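Local coordinates for separin (Saccharomyces cerevisiae, PDB 5U1T), which is a caspase-like cysteine protease that cleaves the MCD1/SCC1 subunit of cohesin at the onset of anaphase, freeing chromosomes to segregate, at residues 1408-1420 and 1440-1452. Residues are numbered along the deposited sequence; the frame is centred on the assembly and turned at random.
Sequences IEDNISMILNPNG and KPSSQLVMNEKPE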
ATOM      1  N   ILE A1408      -1.422 -23.687 -55.166  1.00 81.76           N
ATOM      2  CA  ILE A1408      -1.803 -24.863 -54.435  1.00 86.87           C
ATOM      3  C   ILE A1408      -0.853 -25.988 -54.844  1.00 97.71           C
ATOM      4  O   ILE A1408      -1.031 -27.146 -54.485  1.00 97.06           O
ATOM      5  CB  ILE A1408      -3.273 -25.173 -54.749  1.00 85.78           C
ATOM      6  CG1 ILE A1408      -3.834 -26.320 -53.915  1.00 87.71           C
ATOM      7  CG2 ILE A1408      -3.461 -25.394 -56.257  1.00 90.42           C
ATOM      8  CD1 ILE A1408      -5.196 -26.775 -54.440  1.00 91.64           C
ATOM      9  N   GLU A1409       0.191 -25.625 -55.582  1.00101.35           N
ATOM     10  CA  GLU A1409       1.065 -26.619 -56.188  1.00105.04           C
ATOM     11  C   GLU A1409       2.195 -27.071 -55.282  1.00103.15           C
ATOM     12  O   GLU A1409       2.938 -27.975 -55.649  1.00102.78           O
ATOM     13  CB  GLU A1409       1.647 -26.087 -57.498  1.00111.48           C
ATOM     14  CG  GLU A1409       0.613 -25.889 -58.607  1.00115.08           C
ATOM     15  CD  GLU A1409       1.198 -25.287 -59.885  1.00130.28           C
ATOM     16  OE1 GLU A1409       2.380 -24.843 -59.849  1.00138.35           O
ATOM     17  OE2 GLU A1409       0.489 -25.243 -60.920  1.00132.60           O
ATOM     18  N   ASP A1410       2.320 -26.446 -54.107  1.00106.14           N
ATOM     19  CA  ASP A1410       3.272 -26.877 -53.073  1.00104.16           C
ATOM     20  C   ASP A1410       3.135 -26.122 -51.747  1.00102.07           C
ATOM     21  O   ASP A1410       2.404 -25.135 -51.639  1.00 98.17           O
ATOM     22  CB  ASP A1410       4.713 -26.740 -53.568  1.00104.48           C
ATOM     23  CG  ASP A1410       4.988 -25.394 -54.216  1.00106.23           C
ATOM     24  OD1 ASP A1410       4.549 -24.356 -53.670  1.00107.69           O
ATOM     25  OD2 ASP A1410       5.649 -25.382 -55.282  1.00109.53           O
ATOM     26  N   ASN A1411       3.866 -26.601 -50.748  1.00 99.02           N
ATOM     27  CA  ASN A1411       3.903 -25.986 -49.428  1.00 98.44           C
ATOM     28  C   ASN A1411       2.542 -25.794 -48.776  1.00 93.04           C
ATOM     29  O   ASN A1411       2.255 -24.724 -48.241  1.00 89.24           O
ATOM     30  CB  ASN A1411       4.615 -24.637 -49.496  1.00 98.82           C
ATOM     31  CG  ASN A1411       6.045 -24.719 -49.022  1.00104.74           C
ATOM     32  OD1 ASN A1411       6.973 -24.524 -49.803  1.00107.45           O
ATOM     33  ND2 ASN A1411       6.235 -25.022 -47.736  1.00107.58           N
ATOM     34  N   ILE A1412       1.716 -26.836 -48.805  1.00 88.17           N
ATOM     35  CA  ILE A1412       0.424 -26.793 -48.129  1.00 85.19           C
ATOM     36  C   ILE A1412       0.423 -27.677 -46.854  1.00 84.37           C
ATOM     37  O   ILE A1412       0.899 -28.816 -46.868  1.00 81.16           O
ATOM     38  CB  ILE A1412      -0.712 -27.192 -49.113  1.00 80.80           C
ATOM     39  CG1 ILE A1412      -0.536 -28.620 -49.619  1.00 86.33           C
ATOM     40  CG2 ILE A1412      -0.794 -26.215 -50.265  1.00 89.29           C
ATOM     41  CD1 ILE A1412      -1.391 -29.612 -48.924  1.00 87.27           C
ATOM     42  N   SER A1413      -0.081 -27.122 -45.750  1.00 84.24           N
ATOM     43  CA  SER A1413      -0.097 -27.800 -44.443  1.00 80.48           C
ATOM     44  C   SER A1413      -1.475 -28.350 -44.111  1.00 77.24           C
ATOM     45  O   SER A1413      -2.492 -27.763 -44.484  1.00 80.03           O
ATOM     46  CB  SER A1413       0.337 -26.852 -43.316  1.00 72.91           C
ATOM     47  OG  SER A1413       1.614 -26.290 -43.544  1.00 75.13           O
ATOM     48  N   MET A1414      -1.508 -29.466 -43.396  1.00 73.01           N
ATOM     49  CA  MET A1414      -2.770 -30.023 -42.951  1.00 70.61           C
ATOM     50  C   MET A1414      -2.637 -30.735 -41.635  1.00 78.55           C
ATOM     51  O   MET A1414      -1.589 -31.292 -41.309  1.00 86.89           O
ATOM     52  CB  MET A1414      -3.331 -30.976 -43.983  1.00 76.38           C
ATOM     53  CG  MET A1414      -2.275 -31.582 -44.847  1.00 91.62           C
ATOM     54  SD  MET A1414      -3.001 -32.167 -46.373  1.00 95.59           S
ATOM     55  CE  MET A1414      -4.202 -30.867 -46.633  1.00 90.88           C
ATOM     56  N   ILE A1415      -3.720 -30.699 -40.875  1.00 73.35           N
ATOM     57  CA  ILE A1415      -3.803 -31.360 -39.588  1.00 73.99           C
ATOM     58  C   ILE A1415      -5.115 -32.138 -39.576  1.00 74.26           C
ATOM     59  O   ILE A1415      -6.156 -31.600 -39.934  1.00 77.77           O
ATOM     60  CB  ILE A1415      -3.729 -30.343 -38.435  1.00 72.25           C
ATOM     61  CG1 ILE A1415      -2.423 -29.550 -38.528  1.00 67.82           C
ATOM     62  CG2 ILE A1415      -3.866 -31.029 -37.095  1.00 70.55           C
ATOM     63  CD1 ILE A1415      -2.303 -28.441 -37.541  1.00 69.69           C
ATOM     64  N   LEU A1416      -5.070 -33.410 -39.204  1.00 73.16           N
ATOM     65  CA  LEU A1416      -6.258 -34.251 -39.291  1.00 75.11           C
ATOM     66  C   LEU A1416      -6.464 -35.079 -38.031  1.00 73.74           C
ATOM     67  O   LEU A1416      -5.636 -35.927 -37.716  1.00 82.11           O
ATOM     68  CB  LEU A1416      -6.158 -35.169 -40.506  1.00 83.63           C
ATOM     69  CG  LEU A1416      -7.385 -36.022 -40.808  1.00 82.86           C
ATOM     70  CD1 LEU A1416      -8.604 -35.129 -40.916  1.00 79.83           C
ATOM     71  CD2 LEU A1416      -7.180 -36.812 -42.094  1.00 84.31           C
ATOM     72  N   ASN A1417      -7.557 -34.826 -37.311  1.00 72.95           N
ATOM     73  CA  ASN A1417      -7.905 -35.599 -36.114  1.00 75.40           C
ATOM     74  C   ASN A1417      -6.765 -35.579 -35.090  1.00 79.15           C
ATOM     75  O   ASN A1417      -6.273 -36.629 -34.680  1.00 77.19           O
ATOM     76  CB  ASN A1417      -8.264 -37.045 -36.519  1.00 77.58           C
ATOM     77  CG  ASN A1417      -8.765 -37.899 -35.356  1.00 76.33           C
ATOM     78  OD1 ASN A1417      -9.211 -37.388 -34.338  1.00 80.53           O
ATOM     79  ND2 ASN A1417      -8.701 -39.215 -35.523  1.00 79.89           N
ATOM     80  N   PRO A1418      -6.354 -34.373 -34.650  1.00 82.73           N
ATOM     81  CA  PRO A1418      -5.145 -34.237 -33.828  1.00 76.53           C
ATOM     82  C   PRO A1418      -5.301 -34.874 -32.464  1.00 75.71           C
ATOM     83  O   PRO A1418      -4.437 -34.700 -31.617  1.00 87.52           O
ATOM     84  CB  PRO A1418      -4.975 -32.715 -33.676  1.00 77.56           C
ATOM     85  CG  PRO A1418      -6.022 -32.084 -34.547  1.00 76.44           C
ATOM     86  CD  PRO A1418      -7.097 -33.104 -34.721  1.00 80.58           C
ATOM     87  N   ASN A1419      -6.386 -35.600 -32.248  1.00 75.12           N
ATOM     88  CA  ASN A1419      -6.714 -36.059 -30.915  1.00 72.87           C
ATOM     89  C   ASN A1419      -7.427 -37.402 -30.941  1.00 77.15           C
ATOM     90  O   ASN A1419      -7.945 -37.851 -29.920  1.00 80.84           O
ATOM     91  CB  ASN A1419      -7.572 -35.006 -30.216  1.00 80.37           C
ATOM     92  CG  ASN A1419      -7.574 -35.149 -28.705  1.00 86.75           C
ATOM     93  OD1 ASN A1419      -6.715 -34.590 -28.003  1.00 91.98           O
ATOM     94  ND2 ASN A1419      -8.559 -35.883 -28.189  1.00 82.80           N
ATOM     95  N   GLY A1420      -7.447 -38.042 -32.108  1.00 76.74           N
ATOM     96  CA  GLY A1420      -8.009 -39.374 -32.250  1.00 74.78           C
ATOM     97  C   GLY A1420      -9.427 -39.511 -31.723  1.00 81.72           C
ATOM     98  O   GLY A1420      -9.814 -40.582 -31.266  1.00 82.15           O
ATOM     99  N   LYS A1440       3.506 -32.994 -54.126  1.00111.65           N
ATOM    100  CA  LYS A1440       3.356 -31.570 -53.798  1.00112.07           C
ATOM    101  C   LYS A1440       4.347 -31.183 -52.699  1.00110.94           C
ATOM    102  O   LYS A1440       4.063 -31.390 -51.523  1.00111.42           O
ATOM    103  CB  LYS A1440       1.927 -31.277 -53.348  1.00109.62           C
ATOM    104  CG  LYS A1440       1.353 -29.963 -53.799  1.00108.36           C
ATOM    105  CD  LYS A1440      -0.162 -30.053 -53.852  1.00107.37           C
ATOM    106  CE  LYS A1440      -0.632 -30.956 -54.992  1.00106.39           C
ATOM    107  NZ  LYS A1440      -0.406 -30.364 -56.351  1.00106.65           N
ATOM    108  N   PRO A1441       5.510 -30.618 -53.080  1.00112.52           N
ATOM    109  CA  PRO A1441       6.685 -30.465 -52.195  1.00109.47           C
ATOM    110  C   PRO A1441       6.499 -29.565 -50.964  1.00106.93           C
ATOM    111  O   PRO A1441       5.582 -28.749 -50.911  1.00108.96           O
ATOM    112  CB  PRO A1441       7.754 -29.872 -53.124  1.00107.56           C
ATOM    113  CG  PRO A1441       7.009 -29.305 -54.298  1.00107.63           C
ATOM    114  CD  PRO A1441       5.767 -30.126 -54.449  1.00108.03           C
ATOM    115  N   SER A1442       7.390 -29.734 -49.989  1.00107.07           N
ATOM    116  CA  SER A1442       7.384 -29.000 -48.712  1.00104.75           C
ATOM    117  C   SER A1442       6.023 -28.948 -48.012  1.00104.04           C
ATOM    118  O   SER A1442       5.730 -28.010 -47.257  1.00102.24           O
ATOM    119  CB  SER A1442       7.898 -27.569 -48.904  1.00102.08           C
ATOM    120  OG  SER A1442       7.810 -26.844 -47.678  1.00104.17           O
ATOM    121  N   SER A1443       5.200 -29.962 -48.250  1.00100.01           N
ATOM    122  CA  SER A1443       3.906 -30.051 -47.594  1.00 95.86           C
ATOM    123  C   SER A1443       3.989 -30.964 -46.389  1.00 88.71           C
ATOM    124  O   SER A1443       4.748 -31.926 -46.390  1.00 90.51           O
ATOM    125  CB  SER A1443       2.848 -30.549 -48.575  1.00 99.62           C
ATOM    126  OG  SER A1443       2.478 -29.508 -49.461  1.00 98.56           O
ATOM    127  N   GLN A1444       3.212 -30.657 -45.357  1.00 89.21           N
ATOM    128  CA  GLN A1444       3.267 -31.433 -44.121  1.00 90.42           C
ATOM    129  C   GLN A1444       1.863 -31.855 -43.694  1.00 85.21           C
ATOM    130  O   GLN A1444       0.894 -31.135 -43.913  1.00 86.85           O
ATOM    131  CB  GLN A1444       3.965 -30.634 -43.005  1.00 86.41           C
ATOM    132  CG  GLN A1444       4.283 -31.438 -41.740  1.00 84.25           C
ATOM    133  CD  GLN A1444       5.094 -30.654 -40.701  1.00 85.54           C
ATOM    134  OE1 GLN A1444       5.306 -29.446 -40.834  1.00 92.59           O
ATOM    135  NE2 GLN A1444       5.546 -31.348 -39.657  1.00 84.68           N
ATOM    136  N   LEU A1445       1.766 -33.041 -43.108  1.00 79.42           N
ATOM    137  CA  LEU A1445       0.509 -33.555 -42.591  1.00 81.87           C
ATOM    138  C   LEU A1445       0.700 -34.031 -41.170  1.00 86.80           C
ATOM    139  O   LEU A1445       1.656 -34.733 -40.889  1.00 92.74           O
ATOM    140  CB  LEU A1445      -0.001 -34.703 -43.451  1.00 83.06           C
ATOM    141  CG  LEU A1445      -1.029 -35.641 -42.817  1.00 83.80           C
ATOM    142  CD1 LEU A1445      -2.336 -34.919 -42.550  1.00 87.09           C
ATOM    143  CD2 LEU A1445      -1.270 -36.805 -43.744  1.00 80.50           C
ATOM    144  N   VAL A1446      -0.194 -33.657 -40.267  1.00 80.67           N
ATOM    145  CA  VAL A1446      -0.165 -34.212 -38.920  1.00 78.00           C
ATOM    146  C   VAL A1446      -1.479 -34.937 -38.653  1.00 82.74           C
ATOM    147  O   VAL A1446      -2.545 -34.335 -38.767  1.00 88.17           O
ATOM    148  CB  VAL A1446       0.058 -33.125 -37.872  1.00 77.86           C
ATOM    149  CG1 VAL A1446      -0.169 -33.682 -36.485  1.00 77.13           C
ATOM    150  CG2 VAL A1446       1.448 -32.539 -38.022  1.00 71.78           C
ATOM    151  N   MET A1447      -1.413 -36.219 -38.299  1.00 78.66           N
ATOM    152  CA  MET A1447      -2.625 -37.036 -38.228  1.00 78.58           C
ATOM    153  C   MET A1447      -2.681 -38.019 -37.048  1.00 80.44           C
ATOM    154  O   MET A1447      -1.717 -38.747 -36.776  1.00 84.02           O
ATOM    155  CB  MET A1447      -2.797 -37.802 -39.535  1.00 79.78           C
ATOM    156  CG  MET A1447      -4.169 -38.387 -39.701  1.00 82.56           C
ATOM    157  SD  MET A1447      -4.316 -39.342 -41.206  1.00 93.62           S
ATOM    158  CE  MET A1447      -3.686 -40.932 -40.668  1.00 92.61           C
ATOM    159  N   ASN A1448      -3.831 -38.034 -36.369  1.00 83.61           N
ATOM    160  CA  ASN A1448      -4.046 -38.817 -35.147  1.00 82.40           C
ATOM    161  C   ASN A1448      -2.959 -38.514 -34.132  1.00 85.24           C
ATOM    162  O   ASN A1448      -2.646 -39.324 -33.265  1.00 84.82           O
ATOM    163  CB  ASN A1448      -4.099 -40.319 -35.444  1.00 74.90           C
ATOM    164  CG  ASN A1448      -4.585 -41.131 -34.251  1.00 85.29           C
ATOM    165  OD1 ASN A1448      -5.072 -40.575 -33.257  1.00 76.46           O
ATOM    166  ND2 ASN A1448      -4.445 -42.450 -34.340  1.00 87.53           N
ATOM    167  N   GLU A1449      -2.413 -37.310 -34.238  1.00 87.25           N
ATOM    168  CA  GLU A1449      -1.209 -36.936 -33.519  1.00 85.98           C
ATOM    169  C   GLU A1449      -1.320 -35.495 -33.035  1.00 85.14           C
ATOM    170  O   GLU A1449      -1.550 -34.594 -33.835  1.00 86.57           O
ATOM    171  CB  GLU A1449       0.009 -37.119 -34.433  1.00 84.59           C
ATOM    172  CG  GLU A1449       1.364 -36.851 -33.790  1.00 91.86           C
ATOM    173  CD  GLU A1449       2.515 -36.999 -34.784  1.00 96.98           C
ATOM    174  OE1 GLU A1449       2.269 -36.833 -36.008  1.00 91.50           O
ATOM    175  OE2 GLU A1449       3.656 -37.296 -34.339  1.00101.19           O
ATOM    176  N   LYS A1450      -1.179 -35.280 -31.731  1.00 82.75           N
ATOM    177  CA  LYS A1450      -1.176 -33.924 -31.184  1.00 80.55           C
ATOM    178  C   LYS A1450      -0.008 -33.120 -31.748  1.00 82.42           C
ATOM    179  O   LYS A1450       1.150 -33.481 -31.539  1.00 84.81           O
ATOM    180  CB  LYS A1450      -1.099 -33.944 -29.656  1.00 71.83           C
ATOM    181  CG  LYS A1450      -2.314 -34.537 -28.984  1.00 75.87           C
ATOM    182  CD  LYS A1450      -2.198 -34.447 -27.474  1.00 73.77           C
ATOM    183  CE  LYS A1450      -3.487 -34.902 -26.804  1.00 82.78           C
ATOM    184  NZ  LYS A1450      -3.866 -36.286 -27.227  1.00 77.19           N
ATOM    185  N   PRO A1451      -0.310 -32.028 -32.477  1.00 85.41           N
ATOM    186  CA  PRO A1451       0.766 -31.194 -33.023  1.00 85.96           C
ATOM    187  C   PRO A1451       1.369 -30.302 -31.944  1.00 88.48           C
ATOM    188  O   PRO A1451       0.629 -29.800 -31.108  1.00 89.18           O
ATOM    189  CB  PRO A1451       0.056 -30.372 -34.100  1.00 85.39           C
ATOM    190  CG  PRO A1451      -1.359 -30.263 -33.615  1.00 84.77           C
ATOM    191  CD  PRO A1451      -1.647 -31.548 -32.881  1.00 84.96           C
ATOM    192  N   GLU A1452       2.689 -30.128 -31.952  1.00 91.31           N
ATOM    193  CA  GLU A1452       3.362 -29.310 -30.948  1.00 89.81           C
ATOM    194  C   GLU A1452       3.524 -27.873 -31.431  1.00 84.21           C
ATOM    195  O   GLU A1452       3.753 -27.641 -32.619  1.00 88.13           O
ATOM    196  CB  GLU A1452       4.722 -29.917 -30.586  1.00 95.92           C
ATOM    197  CG  GLU A1452       4.737 -30.649 -29.244  1.00 97.53           C
ATOM    198  CD  GLU A1452       5.952 -31.550 -29.091  1.00109.79           C
ATOM    199  OE1 GLU A1452       6.482 -31.646 -27.949  1.00104.80           O
ATOM    200  OE2 GLU A1452       6.374 -32.162 -30.111  1.00104.44           O
TER
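L1416 N donates to V1446 O at 2.7 Å, near the end of a parallel ladder between strands 1412-1416 and 1444-1447. The ladder alternates partners: M1414 N goes to Q1444 O, V1446 N to M1414 O, and N1448 N to L1416 O at 3.1 Å. Ahead of the backbone ladder, S1443 OG, set beside its own N and anti to the carbonyl carbon (chi1 -76°), accepts from I1412 N at 2.9 Å and lies against I1412 CG1. One step earlier N1411 N reaches P1441 O at 2.8 Å. K1440 lays its aliphatic chain along the backbone, CG 3.1 Å from E1409 O and CD beside I1408 O; with K1440 cut back to alanine, these two carbonyls are likely to lose the methylenes lying over them, leaving a gap. On the face toward helix 1423-1436, L1416 and M1447 run side by side, L1416 CB 3.9 Å from M1447 CG, while M1414 CG meets L1445 CD1. The other face carries I1415 and V1446, both packed on M1459 of helix 1453-1461. Past the strands P1418 CB rests on P1451 CD at 3.6 Å, and K1450 NZ makes a weak hydrogen bond to N1419 OD1. With strand 1465-1469 on its other flank, 1412-1416 is an inner strand and 1444-1447 the outermost within this chain of a mixed sheet; helix 1423-1436 links the two parallel strands in a beta-alpha-beta crossover of the caspase-like protease domain, whose probable catalytic cysteine lies about 11 Å from P1418, side chain to side chain.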